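Local coordinates for protein type II restriction enzyme AgeI (Thalassobius gelatinovorus, PDB 5DWA) that recognises the double-stranded DNA sequence 5'-ACCGGT-3' and cuts it after the first A, leaving fragments with terminal 5'-phosphates, at residues Tyr31-Val36 with Ile76-Gly81; Asp60-Asp65 with Tyr240-Ser245; Ala109-Arg114 with Tyr272-Leu277. All coordinates share one frame; numbering follows the deposited sequence. Where two conformers were deposited one is given.

Contact 1: Tyr31-Val36 with Ile76-Gly81; sequences YFVPLV and IREKIG
V36 touches K79 where the later part of helix 22-36 meets the residues that end helix 63-78. Their CA atoms are 6.1 Å apart. The CB of V36 points toward the other segment. V36 CG1 lies anti to the backbone N (chi1 173°) and touches K79 CD at 3.7 Å. V36 CG1 also packs on the backbone carbonyl carbon, E78 C, at 4.1 Å. The other methyl, CG2, sits over the centre of the F32 ring, on one face. The two methyls thus touch F32 of the same helix and K79 of the other segment.

E78 faces V33. V33 CG1, anti to the backbone N, is the methyl that meets the carboxylate, 3.8 Å from E78 OE1. V33 CG2 comes obliquely to the R77 guanidinium. R77 NE and NH2 both bond E78 OE2 side-on, NE at 2.8 Å. This salt bridge joins successive residues of one helix and probably limits how the carboxylate can turn beside V33.

K79 bends at chi2 (70°), and its NZ donates to V36 O at 3.0 Å, close to the line of the carbonyl. K79 also packs on a phosphate of the bound DNA.

At K79 the backbone leaves the helix. Helix 22-36 packs against the C-terminal end of helix 63-78 and the residue that follows it, in a helical region of this PD-(D/E)XK nuclease, at the protein surface close to the DNA.

Contact 2: Asp60-Asp65 with Tyr240-Ser245; sequences DANPSD and YNLRTS
N62 OD1 accepts two backbone N-H groups, one from each side of the contact. L242 N reaches it at 3.2 Å and S64 N at 3.0 Å. They come from opposite faces of the amide plane, both tilted well out of it. The bond from S64 N caps helix 63-78, with N62 as N-cap. S64 N also makes a weak bond to Y240 O. N62 ND2 donates to N241 OD1 at 2.9 Å, almost straight (178°) and in the N62 amide plane. N241 OD1 also accepts R243 N, which makes an Asx turn. N241 ND2 donates to D198 O and N211 O. N62 CG stands anti to the backbone N (chi1 -175°), turning the amide toward the loop.

R243 grips D65 end-on. NH1 bonds OD1 at 3.0 Å and NH2 bonds OD2 at 2.8 Å. The carboxylate and guanidinium planes are 25° apart. N211 also donates to D65 OD1.

P63 CD packs on L242 CG at 3.8 Å.

The two amides have both ends engaged in a largely buried site. Their bonds set the flip of each amide and tie the helix start to the loop, and the paired D65 and R243 charges probably offset each other there.

Contact 3: Ala109-Arg114 with Tyr272-Leu277; sequences ARHGIR and YLVAQL
V274 CG2 sits over one face of the H111 imidazole, 3.7 Å from the ring centroid and 16° off the ring normal. This is a CH-pi contact. The methyl is displaced toward the rim, and its closest ring atom is H111 CG at 3.5 Å. The two side chains cross at about a right angle. V274 CG2 is anti to the carbonyl carbon, while CG1 is anti to the backbone N (chi1 168°) and approaches only the ND1 side of the ring. H111 NE2 is buried by the contact and has no partner in the model.

I113 supplies the second part of the contact. Its CD1 meets L277 CD1 at 4.0 Å, V274 CG2 at 4.1 Å and L273 CB at 4.3 Å. One methyl thus touches three residues on the same side of helix 268-277. With an alanine in place of H111, V274 CG2 would probably lose the ring face it rests on, leaving a gap beside that methyl.

The turn before the strand probably sets the places of H111 and I113. A109 to G112 form a type I beta turn, and G112, at positive phi, is the C-prime residue of a Schellman motif that ends helix 84-109. In it G112 N bonds A109 O at 3.1 Å, and I113 N bonds L108 O. H111 O is held by K147, and the H111 side chain also touches D266.

Farther out, I113 packs on L108 and on I145 and K147 of strand 143-148. L273 also meets L108, and L277 meets L191 of strand 191-196. Helix 268-277 therefore packs beside the end of helix 84-109 and the start of strand 113-117, an outermost strand of the mixed sheet within this chain.

How the contacts relate
From the N terminus, helix 22-36 leads into contact 1. The chain then runs through helix 43-57 and returns on helix 63-78, whose end closes a loop of 39 residues. Contact 2 starts within that loop, at the beginning of the same helix, and closes at 240-245, after strand 236-239. Contacts 1 and 2 cross. Contact 3 opens at 109-114, inside the span of contact 2, and closes at the C-terminal helix 268-277, so these two cross as well. Contacts 1 and 3 follow in series, on opposite sides of the chain's centre. Contact 1 joins two helices, contact 2 ties helix 63-78 to a loop of the mixed sheet, and contact 3 joins strand 113-117 to the last helix.

Contact 1: Tyr31-Val36 with Ile76-Gly81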
loop_
_atom_site.group_PDB
_atom_site.type_symbol
_atom_site.label_atom_id
_atom_site.label_comp_id
_atom_site.label_asym_id
_atom_site.label_seq_id
_atom_site.Cartn_x
_atom_site.Cartn_y
_atom_site.Cartn_z
ATOM N N TYR A 31 -24.259 17.649 9.993
ATOM C CA TYR A 31 -24.724 16.304 9.662
ATOM C C TYR A 31 -23.673 15.256 10.023
ATOM O O TYR A 31 -23.980 14.219 10.600
ATOM C CB TYR A 31 -25.071 16.208 8.176
ATOM C CG TYR A 31 -25.477 14.823 7.732
ATOM C CD1 TYR A 31 -26.650 14.245 8.194
ATOM C CD2 TYR A 31 -24.693 14.094 6.849
ATOM C CE1 TYR A 31 -27.035 12.973 7.789
ATOM C CE2 TYR A 31 -25.068 12.823 6.439
ATOM C CZ TYR A 31 -26.239 12.271 6.915
ATOM O OH TYR A 31 -26.614 11.013 6.507
ATOM N N PHE A 32 -22.422 15.564 9.706
ATOM C CA PHE A 32 -21.344 14.578 9.771
ATOM C C PHE A 32 -20.737 14.405 11.167
ATOM O O PHE A 32 -20.518 13.281 11.606
ATOM C CB PHE A 32 -20.261 14.969 8.762
ATOM C CG PHE A 32 -19.082 14.031 8.703
ATOM C CD1 PHE A 32 -19.255 12.658 8.610
ATOM C CD2 PHE A 32 -17.790 14.545 8.690
ATOM C CE1 PHE A 32 -18.158 11.810 8.527
ATOM C CE2 PHE A 32 -16.691 13.707 8.606
ATOM C CZ PHE A 32 -16.868 12.344 8.530
ATOM N N VAL A 33 -20.472 15.507 11.865
ATOM C CA VAL A 33 -19.825 15.424 13.173
ATOM C C VAL A 33 -20.518 14.439 14.126
ATOM O O VAL A 33 -19.844 13.592 14.714
ATOM C CB VAL A 33 -19.724 16.811 13.850
ATOM C CG1 VAL A 33 -19.334 16.663 15.315
ATOM C CG2 VAL A 33 -18.715 17.687 13.115
ATOM N N PRO A 34 -21.858 14.515 14.264
ATOM C CA PRO A 34 -22.473 13.579 15.214
ATOM C C PRO A 34 -22.399 12.115 14.783
ATOM O O PRO A 34 -22.702 11.235 15.585
ATOM C CB PRO A 34 -23.939 14.038 15.269
ATOM C CG PRO A 34 -23.950 15.412 14.729
ATOM C CD PRO A 34 -22.857 15.439 13.700
ATOM N N LEU A 35 -21.998 11.860 13.539
ATOM C CA LEU A 35 -21.927 10.496 13.032
ATOM C C LEU A 35 -20.565 9.858 13.286
ATOM O O LEU A 35 -20.441 8.632 13.268
ATOM C CB LEU A 35 -22.223 10.465 11.529
ATOM C CG LEU A 35 -23.557 11.046 11.064
ATOM C CD1 LEU A 35 -23.699 10.881 9.550
ATOM C CD2 LEU A 35 -24.719 10.380 11.791
ATOM N N VAL A 36 -19.550 10.696 13.494
ATOM C CA VAL A 36 -18.162 10.231 13.545
ATOM C C VAL A 36 -17.944 9.237 14.685
ATOM O O VAL A 36 -17.240 8.238 14.530
ATOM C CB VAL A 36 -17.186 11.420 13.689
ATOM C CG1 VAL A 36 -15.754 10.941 13.919
ATOM C CG2 VAL A 36 -17.252 12.307 12.456
ATOM N N ILE A 76 -10.639 13.567 11.217
ATOM C CA ILE A 76 -9.390 13.599 11.973
ATOM C C ILE A 76 -9.505 14.424 13.266
ATOM O O ILE A 76 -8.943 14.043 14.297
ATOM C CB ILE A 76 -8.237 14.151 11.093
ATOM C CG1 ILE A 76 -7.934 13.183 9.948
ATOM C CG2 ILE A 76 -6.984 14.417 11.926
ATOM C CD1 ILE A 76 -7.564 11.795 10.403
ATOM N N ARG A 77 -10.244 15.531 13.219
ATOM C CA ARG A 77 -10.421 16.384 14.395
ATOM C C ARG A 77 -11.327 15.747 15.434
ATOM O O ARG A 77 -11.077 15.833 16.640
ATOM C CB ARG A 77 -11.005 17.737 13.990
ATOM C CG ARG A 77 -11.223 18.682 15.183
ATOM C CD ARG A 77 -11.916 19.976 14.789
ATOM N NE ARG A 77 -13.346 19.800 14.547
ATOM C CZ ARG A 77 -13.964 20.201 13.442
ATOM N NH1 ARG A 77 -13.275 20.795 12.479
ATOM N NH2 ARG A 77 -15.268 20.011 13.297
ATOM N N GLU A 78 -12.382 15.099 14.960
ATOM C CA GLU A 78 -13.463 14.676 15.839
ATOM C C GLU A 78 -13.391 13.246 16.363
ATOM O O GLU A 78 -14.003 12.931 17.380
ATOM C CB GLU A 78 -14.798 14.878 15.126
ATOM C CG GLU A 78 -15.087 16.324 14.786
ATOM C CD GLU A 78 -15.453 17.137 16.017
ATOM O OE1 GLU A 78 -15.893 16.527 17.014
ATOM O OE2 GLU A 78 -15.302 18.371 15.980
ATOM N N LYS A 79 -12.661 12.366 15.682
ATOM C CA LYS A 79 -12.658 10.960 16.073
ATOM C C LYS A 79 -12.087 10.747 17.482
ATOM O O LYS A 79 -10.984 11.187 17.789
ATOM C CB LYS A 79 -11.869 10.128 15.049
ATOM C CG LYS A 79 -12.050 8.633 15.212
ATOM C CD LYS A 79 -13.461 8.209 14.821
ATOM C CE LYS A 79 -13.672 6.705 14.895
ATOM N NZ LYS A 79 -14.951 6.315 14.226
ATOM N N ILE A 80 -12.849 10.062 18.328
ATOM C CA ILE A 80 -12.445 9.833 19.714
ATOM C C ILE A 80 -12.109 8.366 19.984
ATOM O O ILE A 80 -12.749 7.463 19.452
ATOM C CB ILE A 80 -13.562 10.285 20.695
ATOM C CG1 ILE A 80 -13.895 11.760 20.471
ATOM C CG2 ILE A 80 -13.151 10.060 22.142
ATOM C CD1 ILE A 80 -12.711 12.679 20.627
ATOM N N GLY A 81 -11.076 8.136 20.791
ATOM C CA GLY A 81 -10.831 6.820 21.350
ATOM C C GLY A 81 -10.037 5.871 20.479
ATOM O O GLY A 81 -9.906 4.687 20.791
#

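Contact 2: Asp60-Asp65 with Tyr240-Ser245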
loop_
_atom_site.group_PDB
_atom_site.type_symbol
_atom_site.label_atom_id
_atom_site.label_comp_id
_atom_site.label_asym_id
_atom_site.label_seq_id
_atom_site.Cartn_x
_atom_site.Cartn_y
_atom_site.Cartn_z
ATOM N N ASP A 60 -21.719 22.143 -6.944
ATOM C CA ASP A 60 -20.741 22.760 -7.831
ATOM C C ASP A 60 -19.331 22.682 -7.266
ATOM O O ASP A 60 -18.364 23.066 -7.928
ATOM C CB ASP A 60 -21.115 24.215 -8.105
ATOM C CG ASP A 60 -22.403 24.340 -8.887
ATOM O OD1 ASP A 60 -22.706 23.424 -9.681
ATOM O OD2 ASP A 60 -23.114 25.351 -8.708
ATOM N N ALA A 61 -19.217 22.184 -6.041
ATOM C CA ALA A 61 -17.920 22.055 -5.403
ATOM C C ALA A 61 -17.189 20.861 -5.990
ATOM O O ALA A 61 -17.816 19.955 -6.548
ATOM C CB ALA A 61 -18.071 21.909 -3.903
ATOM N N ASN A 62 -15.871 20.869 -5.873
ATOM C CA ASN A 62 -15.060 19.737 -6.283
ATOM C C ASN A 62 -15.283 18.589 -5.296
ATOM O O ASN A 62 -14.939 18.697 -4.120
ATOM C CB ASN A 62 -13.582 20.148 -6.356
ATOM C CG ASN A 62 -12.688 19.053 -6.906
ATOM O OD1 ASN A 62 -13.044 17.872 -6.889
ATOM N ND2 ASN A 62 -11.517 19.442 -7.404
ATOM N N PRO A 63 -15.867 17.478 -5.775
ATOM C CA PRO A 63 -16.175 16.374 -4.862
ATOM C C PRO A 63 -14.929 15.881 -4.134
ATOM O O PRO A 63 -14.957 15.598 -2.941
ATOM C CB PRO A 63 -16.734 15.294 -5.797
ATOM C CG PRO A 63 -17.273 16.054 -6.973
ATOM C CD PRO A 63 -16.319 17.208 -7.149
ATOM N N SER A 64 -13.822 15.818 -4.857
ATOM C CA SER A 64 -12.570 15.372 -4.259
ATOM C C SER A 64 -12.135 16.307 -3.127
ATOM O O SER A 64 -11.598 15.850 -2.117
ATOM C CB SER A 64 -11.482 15.272 -5.325
ATOM O OG SER A 64 -10.317 14.651 -4.818
ATOM N N ASP A 65 -12.385 17.606 -3.292
ATOM C CA ASP A 65 -12.081 18.580 -2.243
ATOM C C ASP A 65 -13.019 18.431 -1.047
ATOM O O ASP A 65 -12.600 18.614 0.092
ATOM C CB ASP A 65 -12.159 20.015 -2.785
ATOM C CG ASP A 65 -10.934 20.410 -3.589
ATOM O OD1 ASP A 65 -10.142 19.525 -3.967
ATOM O OD2 ASP A 65 -10.767 21.618 -3.849
ATOM N N TYR A 240 -13.542 11.944 -9.937
ATOM C CA TYR A 240 -14.453 12.944 -9.397
ATOM C C TYR A 240 -13.671 14.084 -8.772
ATOM O O TYR A 240 -14.178 14.824 -7.930
ATOM C CB TYR A 240 -15.415 12.299 -8.399
ATOM C CG TYR A 240 -16.203 11.195 -9.060
ATOM C CD1 TYR A 240 -15.814 9.862 -8.934
ATOM C CD2 TYR A 240 -17.294 11.490 -9.868
ATOM C CE1 TYR A 240 -16.525 8.845 -9.571
ATOM C CE2 TYR A 240 -18.002 10.483 -10.508
ATOM C CZ TYR A 240 -17.610 9.164 -10.351
ATOM O OH TYR A 240 -18.304 8.159 -10.994
ATOM N N ASN A 241 -12.420 14.210 -9.198
ATOM C CA ASN A 241 -11.659 15.419 -8.930
ATOM C C ASN A 241 -11.807 16.321 -10.139
ATOM O O ASN A 241 -11.306 15.989 -11.209
ATOM C CB ASN A 241 -10.187 15.092 -8.671
ATOM C CG ASN A 241 -9.394 16.291 -8.184
ATOM O OD1 ASN A 241 -9.737 17.436 -8.475
ATOM N ND2 ASN A 241 -8.328 16.031 -7.430
ATOM N N LEU A 242 -12.488 17.456 -9.980
ATOM C CA LEU A 242 -12.696 18.359 -11.111
ATOM C C LEU A 242 -11.382 18.877 -11.720
ATOM O O LEU A 242 -11.383 19.381 -12.841
ATOM C CB LEU A 242 -13.573 19.539 -10.696
ATOM C CG LEU A 242 -14.958 19.166 -10.167
ATOM C CD1 LEU A 242 -15.785 20.424 -9.865
ATOM C CD2 LEU A 242 -15.677 18.251 -11.152
ATOM N N ARG A 243 -10.269 18.747 -10.992
ATOM C CA ARG A 243 -8.954 19.147 -11.513
ATOM C C ARG A 243 -8.254 18.085 -12.354
ATOM O O ARG A 243 -7.261 18.378 -13.022
ATOM C CB ARG A 243 -8.026 19.548 -10.367
ATOM C CG ARG A 243 -8.488 20.786 -9.643
ATOM C CD ARG A 243 -7.414 21.317 -8.711
ATOM N NE ARG A 243 -8.015 22.257 -7.781
ATOM C CZ ARG A 243 -8.716 21.888 -6.712
ATOM N NH1 ARG A 243 -8.881 20.596 -6.431
ATOM N NH2 ARG A 243 -9.258 22.800 -5.920
ATOM N N THR A 244 -8.760 16.853 -12.326
ATOM C CA THR A 244 -8.207 15.802 -13.162
ATOM C C THR A 244 -8.361 16.199 -14.622
ATOM O O THR A 244 -9.432 16.646 -15.033
ATOM C CB THR A 244 -8.913 14.444 -12.928
ATOM O OG1 THR A 244 -8.822 14.078 -11.543
ATOM C CG2 THR A 244 -8.287 13.359 -13.794
ATOM N N SER A 245 -7.290 16.058 -15.397
ATOM C CA SER A 245 -7.376 16.322 -16.826
ATOM C C SER A 245 -7.962 15.111 -17.532
ATOM O O SER A 245 -7.447 14.005 -17.394
ATOM C CB SER A 245 -6.005 16.659 -17.408
ATOM O OG SER A 245 -5.508 17.860 -16.847
#

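Contact 3: Ala109-Arg114 with Tyr272-Leu277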
loop_
_atom_site.group_PDB
_atom_site.type_symbol
_atom_site.label_atom_id
_atom_site.label_comp_id
_atom_site.label_asym_id
_atom_site.label_seq_id
_atom_site.Cartn_x
_atom_site.Cartn_y
_atom_site.Cartn_z
ATOM N N ALA A 109 -30.709 1.491 -11.720
ATOM C CA ALA A 109 -31.834 0.559 -11.605
ATOM C C ALA A 109 -32.831 0.723 -12.747
ATOM O O ALA A 109 -33.463 -0.247 -13.162
ATOM C CB ALA A 109 -32.532 0.727 -10.274
ATOM N N ARG A 110 -32.953 1.947 -13.251
ATOM C CA ARG A 110 -33.841 2.237 -14.373
ATOM C C ARG A 110 -33.418 1.493 -15.639
ATOM O O ARG A 110 -34.222 1.315 -16.559
ATOM C CB ARG A 110 -33.880 3.742 -14.643
ATOM C CG ARG A 110 -34.002 4.592 -13.395
ATOM C CD ARG A 110 -34.516 5.993 -13.716
ATOM N NE ARG A 110 -33.477 6.884 -14.229
ATOM C CZ ARG A 110 -33.234 7.093 -15.518
ATOM N NH1 ARG A 110 -33.949 6.477 -16.448
ATOM N NH2 ARG A 110 -32.272 7.926 -15.883
ATOM N N HIS A 111 -32.159 1.056 -15.683
ATOM C CA HIS A 111 -31.618 0.343 -16.834
ATOM C C HIS A 111 -31.268 -1.110 -16.506
ATOM O O HIS A 111 -30.543 -1.768 -17.254
ATOM C CB HIS A 111 -30.380 1.074 -17.362
ATOM C CG HIS A 111 -30.629 2.516 -17.670
ATOM N ND1 HIS A 111 -31.134 2.939 -18.880
ATOM C CD2 HIS A 111 -30.456 3.632 -16.922
ATOM C CE1 HIS A 111 -31.257 4.254 -18.867
ATOM N NE2 HIS A 111 -30.851 4.699 -17.691
ATOM N N GLY A 112 -31.768 -1.589 -15.370
ATOM C CA GLY A 112 -31.517 -2.950 -14.927
ATOM C C GLY A 112 -30.083 -3.230 -14.506
ATOM O O GLY A 112 -29.635 -4.379 -14.510
ATOM N N ILE A 113 -29.362 -2.179 -14.133
ATOM C CA ILE A 113 -27.971 -2.308 -13.721
ATOM C C ILE A 113 -27.876 -2.056 -12.227
ATOM O O ILE A 113 -28.584 -1.203 -11.688
ATOM C CB ILE A 113 -27.066 -1.340 -14.505
ATOM C CG1 ILE A 113 -27.157 -1.632 -16.001
ATOM C CG2 ILE A 113 -25.605 -1.436 -14.043
ATOM C CD1 ILE A 113 -26.711 -0.479 -16.868
ATOM N N ARG A 114 -27.012 -2.812 -11.553
ATOM C CA ARG A 114 -26.907 -2.742 -10.107
ATOM C C ARG A 114 -25.479 -2.925 -9.630
ATOM O O ARG A 114 -24.781 -3.825 -10.096
ATOM C CB ARG A 114 -27.807 -3.798 -9.457
ATOM C CG ARG A 114 -27.858 -3.714 -7.932
ATOM C CD ARG A 114 -28.759 -4.799 -7.353
ATOM N NE ARG A 114 -28.249 -6.140 -7.621
ATOM C CZ ARG A 114 -28.966 -7.250 -7.476
ATOM N NH1 ARG A 114 -30.226 -7.175 -7.066
ATOM N NH2 ARG A 114 -28.424 -8.434 -7.732
ATOM N N TYR A 272 -21.961 5.393 -19.782
ATOM C CA TYR A 272 -20.966 4.399 -20.158
ATOM C C TYR A 272 -21.449 2.981 -19.873
ATOM O O TYR A 272 -21.394 2.117 -20.744
ATOM C CB TYR A 272 -19.648 4.666 -19.427
ATOM C CG TYR A 272 -18.614 3.584 -19.602
ATOM C CD1 TYR A 272 -17.872 3.486 -20.775
ATOM C CD2 TYR A 272 -18.370 2.661 -18.593
ATOM C CE1 TYR A 272 -16.926 2.496 -20.939
ATOM C CE2 TYR A 272 -17.426 1.669 -18.748
ATOM C CZ TYR A 272 -16.704 1.593 -19.920
ATOM O OH TYR A 272 -15.763 0.604 -20.079
ATOM N N LEU A 273 -21.925 2.744 -18.656
ATOM C CA LEU A 273 -22.442 1.427 -18.300
ATOM C C LEU A 273 -23.628 1.032 -19.173
ATOM O O LEU A 273 -23.709 -0.105 -19.633
ATOM C CB LEU A 273 -22.849 1.383 -16.828
ATOM C CG LEU A 273 -21.693 1.430 -15.830
ATOM C CD1 LEU A 273 -22.214 1.166 -14.428
ATOM C CD2 LEU A 273 -20.597 0.433 -16.202
ATOM N N VAL A 274 -24.542 1.971 -19.404
ATOM C CA VAL A 274 -25.736 1.674 -20.192
ATOM C C VAL A 274 -25.356 1.297 -21.622
ATOM O O VAL A 274 -25.872 0.325 -22.174
ATOM C CB VAL A 274 -26.717 2.866 -20.200
ATOM C CG1 VAL A 274 -27.809 2.659 -21.244
ATOM C CG2 VAL A 274 -27.328 3.049 -18.823
ATOM N N ALA A 275 -24.430 2.053 -22.203
ATOM C CA ALA A 275 -23.967 1.792 -23.562
ATOM C C ALA A 275 -23.218 0.465 -23.661
ATOM O O ALA A 275 -23.420 -0.305 -24.600
ATOM C CB ALA A 275 -23.086 2.931 -24.042
ATOM N N GLN A 276 -22.350 0.199 -22.690
ATOM C CA GLN A 276 -21.567 -1.034 -22.685
ATOM C C GLN A 276 -22.414 -2.287 -22.470
ATOM O O GLN A 276 -22.041 -3.374 -22.920
ATOM C CB GLN A 276 -20.487 -0.971 -21.601
ATOM C CG GLN A 276 -19.384 0.026 -21.880
ATOM C CD GLN A 276 -18.565 -0.347 -23.091
ATOM O OE1 GLN A 276 -18.236 -1.516 -23.297
ATOM N NE2 GLN A 276 -18.233 0.644 -23.909
ATOM N N LEU A 277 -23.545 -2.138 -21.786
ATOM C CA LEU A 277 -24.317 -3.298 -21.339
ATOM C C LEU A 277 -25.645 -3.477 -22.058
ATOM O O LEU A 277 -26.423 -4.358 -21.718
ATOM C CB LEU A 277 -24.568 -3.206 -19.835
ATOM C CG LEU A 277 -23.316 -3.216 -18.954
ATOM C CD1 LEU A 277 -23.674 -3.041 -17.481
ATOM C CD2 LEU A 277 -22.526 -4.498 -19.179
#